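Local coordinates for protein putative amidohydrolase (Unidentified, PDB 3MKV) that probably acts as a zinc-dependent prolidase of the amidohydrolase superfamily, hydrolysing dipeptides that end in proline, at residues A[261-266]-A[311-316]. Residues are numbered along the deposited sequence; the frame is centred on the assembly and turned at random.
Sequences ETARLV and IEIMKR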
ATOM      1  N   GLU A 261     -32.873  31.130 -23.438  1.00 65.16           N
ATOM      2  CA  GLU A 261     -33.516  29.831 -23.309  1.00 64.77           C
ATOM      3  C   GLU A 261     -33.148  29.121 -21.999  1.00 64.99           C
ATOM      4  O   GLU A 261     -33.999  28.494 -21.357  1.00 64.14           O
ATOM      5  CB  GLU A 261     -33.178  28.951 -24.508  1.00 64.49           C
ATOM      6  CG  GLU A 261     -33.823  27.576 -24.446  1.00 78.45           C
ATOM      7  CD  GLU A 261     -33.205  26.587 -25.424  1.00 89.91           C
ATOM      8  OE1 GLU A 261     -33.018  25.414 -25.035  1.00 93.13           O
ATOM      9  OE2 GLU A 261     -32.907  26.982 -26.576  1.00 92.24           O
ATOM     10  N   THR A 262     -31.878  29.213 -21.612  1.00 61.63           N
ATOM     11  CA  THR A 262     -31.419  28.597 -20.377  1.00 60.75           C
ATOM     12  C   THR A 262     -31.861  29.440 -19.192  1.00 60.80           C
ATOM     13  O   THR A 262     -32.218  28.910 -18.135  1.00 59.16           O
ATOM     14  CB  THR A 262     -29.892  28.444 -20.354  1.00 60.72           C
ATOM     15  OG1 THR A 262     -29.461  27.812 -21.560  1.00 58.60           O
ATOM     16  CG2 THR A 262     -29.456  27.599 -19.173  1.00 61.21           C
ATOM     17  N   ALA A 263     -31.834  30.758 -19.369  1.00 60.50           N
ATOM     18  CA  ALA A 263     -32.308  31.665 -18.329  1.00 64.69           C
ATOM     19  C   ALA A 263     -33.716  31.266 -17.946  1.00 65.04           C
ATOM     20  O   ALA A 263     -34.064  31.224 -16.768  1.00 65.79           O
ATOM     21  CB  ALA A 263     -32.283  33.107 -18.817  1.00 66.56           C
ATOM     22  N   ARG A 264     -34.520  30.962 -18.961  1.00 68.60           N
ATOM     23  CA  ARG A 264     -35.899  30.553 -18.752  1.00 68.16           C
ATOM     24  C   ARG A 264     -35.979  29.280 -17.927  1.00 64.60           C
ATOM     25  O   ARG A 264     -36.761  29.194 -16.988  1.00 68.16           O
ATOM     26  CB  ARG A 264     -36.628  30.370 -20.089  1.00 71.30           C
ATOM     27  CG  ARG A 264     -37.214  31.660 -20.665  1.00 75.79           C
ATOM     28  CD  ARG A 264     -38.346  31.380 -21.673  1.00 81.61           C
ATOM     29  NE  ARG A 264     -37.868  30.701 -22.878  1.00 80.00           N
ATOM     30  CZ  ARG A 264     -37.111  31.278 -23.810  1.00 79.38           C
ATOM     31  NH1 ARG A 264     -36.737  32.547 -23.681  1.00 79.62           N
ATOM     32  NH2 ARG A 264     -36.714  30.583 -24.865  1.00 77.64           N
ATOM     33  N   LEU A 265     -35.164  28.294 -18.281  1.00 66.67           N
ATOM     34  CA  LEU A 265     -35.183  26.988 -17.624  1.00 63.45           C
ATOM     35  C   LEU A 265     -34.824  27.084 -16.143  1.00 60.54           C
ATOM     36  O   LEU A 265     -35.441  26.433 -15.292  1.00 61.83           O
ATOM     37  CB  LEU A 265     -34.226  26.036 -18.337  1.00 64.61           C
ATOM     38  CG  LEU A 265     -34.109  24.633 -17.748  1.00 65.43           C
ATOM     39  CD1 LEU A 265     -35.250  23.746 -18.227  1.00 60.07           C
ATOM     40  CD2 LEU A 265     -32.762  24.035 -18.121  1.00 65.93           C
ATOM     41  N   VAL A 266     -33.815  27.891 -15.840  1.00 58.62           N
ATOM     42  CA  VAL A 266     -33.480  28.219 -14.449  1.00 58.20           C
ATOM     43  C   VAL A 266     -34.676  28.805 -13.695  1.00 57.83           C
ATOM     44  O   VAL A 266     -35.030  28.342 -12.605  1.00 58.44           O
ATOM     45  CB  VAL A 266     -32.326  29.235 -14.387  1.00 55.11           C
ATOM     46  CG1 VAL A 266     -32.139  29.748 -12.972  1.00 61.20           C
ATOM     47  CG2 VAL A 266     -31.055  28.612 -14.916  1.00 57.78           C
ATOM     48  N   ILE A 311     -26.813  39.663 -17.214  1.00 60.01           N
ATOM     49  CA  ILE A 311     -27.733  40.217 -16.217  1.00 61.37           C
ATOM     50  C   ILE A 311     -29.071  40.607 -16.848  1.00 63.45           C
ATOM     51  O   ILE A 311     -30.144  40.281 -16.320  1.00 63.06           O
ATOM     52  CB  ILE A 311     -27.126  41.453 -15.509  1.00 60.09           C
ATOM     53  CG1 ILE A 311     -25.773  41.107 -14.876  1.00 58.24           C
ATOM     54  CG2 ILE A 311     -28.084  42.001 -14.459  1.00 55.24           C
ATOM     55  CD1 ILE A 311     -25.839  39.981 -13.857  1.00 59.56           C
ATOM     56  N   GLU A 312     -28.994  41.307 -17.977  1.00 67.39           N
ATOM     57  CA  GLU A 312     -30.184  41.718 -18.724  1.00 66.21           C
ATOM     58  C   GLU A 312     -30.992  40.496 -19.135  1.00 61.15           C
ATOM     59  O   GLU A 312     -32.206  40.454 -18.943  1.00 59.58           O
ATOM     60  CB  GLU A 312     -29.777  42.526 -19.961  1.00 72.01           C
ATOM     61  CG  GLU A 312     -29.058  43.837 -19.651  1.00 81.24           C
ATOM     62  CD  GLU A 312     -28.241  44.354 -20.831  1.00 87.09           C
ATOM     63  OE1 GLU A 312     -28.238  43.688 -21.889  1.00 86.85           O
ATOM     64  OE2 GLU A 312     -27.594  45.418 -20.698  1.00 86.72           O
ATOM     65  N   ILE A 313     -30.300  39.502 -19.697  1.00 59.41           N
ATOM     66  CA  ILE A 313     -30.901  38.220 -20.059  1.00 55.68           C
ATOM     67  C   ILE A 313     -31.619  37.553 -18.882  1.00 57.25           C
ATOM     68  O   ILE A 313     -32.727  37.030 -19.033  1.00 58.09           O
ATOM     69  CB  ILE A 313     -29.835  37.240 -20.638  1.00 61.00           C
ATOM     70  CG1 ILE A 313     -29.384  37.691 -22.030  1.00 52.02           C
ATOM     71  CG2 ILE A 313     -30.354  35.792 -20.675  1.00 45.93           C
ATOM     72  CD1 ILE A 313     -28.285  36.823 -22.623  1.00 54.20           C
ATOM     73  N   MET A 314     -30.995  37.572 -17.708  1.00 59.01           N
ATOM     74  CA  MET A 314     -31.552  36.864 -16.553  1.00 56.95           C
ATOM     75  C   MET A 314     -32.736  37.598 -15.957  1.00 57.14           C
ATOM     76  O   MET A 314     -33.686  36.975 -15.479  1.00 60.21           O
ATOM     77  CB  MET A 314     -30.478  36.600 -15.488  1.00 60.04           C
ATOM     78  CG  MET A 314     -29.592  35.388 -15.789  1.00 55.15           C
ATOM     79  SD  MET A 314     -28.262  35.112 -14.597  1.00 54.46           S
ATOM     80  CE  MET A 314     -27.092  36.396 -15.020  1.00 57.18           C
ATOM     81  N   LYS A 315     -32.677  38.926 -15.979  1.00 59.27           N
ATOM     82  CA  LYS A 315     -33.785  39.738 -15.482  1.00 62.66           C
ATOM     83  C   LYS A 315     -35.021  39.536 -16.358  1.00 63.86           C
ATOM     84  O   LYS A 315     -36.110  39.237 -15.869  1.00 63.49           O
ATOM     85  CB  LYS A 315     -33.397  41.215 -15.469  1.00 57.61           C
ATOM     86  CG  LYS A 315     -34.522  42.130 -15.040  1.00 59.11           C
ATOM     87  CD  LYS A 315     -34.087  43.581 -15.076  1.00 71.94           C
ATOM     88  CE  LYS A 315     -35.205  44.519 -14.614  1.00 76.78           C
ATOM     89  NZ  LYS A 315     -34.722  45.932 -14.471  1.00 77.32           N
ATOM     90  N   ARG A 316     -34.826  39.697 -17.660  1.00 67.13           N
ATOM     91  CA  ARG A 316     -35.869  39.465 -18.639  1.00 69.07           C
ATOM     92  C   ARG A 316     -36.543  38.122 -18.380  1.00 68.78           C
ATOM     93  O   ARG A 316     -37.755  37.977 -18.542  1.00 69.39           O
ATOM     94  CB  ARG A 316     -35.255  39.490 -20.039  1.00 70.45           C
ATOM     95  CG  ARG A 316     -36.248  39.546 -21.192  1.00 77.08           C
ATOM     96  CD  ARG A 316     -35.491  39.528 -22.513  1.00 84.24           C
ATOM     97  NE  ARG A 316     -34.546  40.640 -22.591  1.00 88.48           N
ATOM     98  CZ  ARG A 316     -33.309  40.550 -23.073  1.00 86.68           C
ATOM     99  NH1 ARG A 316     -32.842  39.389 -23.519  1.00 75.49           N
ATOM    100  NH2 ARG A 316     -32.531  41.625 -23.097  1.00 88.46           N
TER
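Ala-263 and Ile-313 carry this contact between helix 260-269 and helix 307-317. The apolar part is small. The methyl CB of Ala-263 points at the second helix and meets the branch methyl CG2 of Ile-313 at 3.8 Å. CG2 stands anti to the backbone N of Ile-313, beside its carbonyl carbon (chi1 -71°, measured to CG1). This turn presents the short branch to Ala-263. The same alanine CB lies 4.0 Å from the carbonyl O of Ile-313 and 4.4 Å from CA of Met-314. The methyl thus rests against backbone as well as side chain. Because the side chain of Ala-263 is a single methyl, the backbones can come close here: CA of Ala-263 and CA of Met-314 are 5.5 Å apart. The side chain of Met-314 leads away from Ala-263 and packs on Val-273 of strand 272-274. Val-266 touches the same strand residue from the other helix.

No hydrogen bond joins 261-266 to 311-316. Polar links lie around the pair. Arg-316 forms a salt bridge with Asp-260, at the start of the first helix, and so adds a charged tie between the two helices beside the apolar contact. Lys-315 pairs with Glu-350 of helix 348-362.

All three touching residues are buried. The side chain of Met-314 is about 14 Å from a bound zinc ion, so the contact is not part of the metal site. The arrangement is close helix-helix packing through a small residue, in the helical layer outside strand 272-274, consistent with the TIM-barrel fold of the amidohydrolase family.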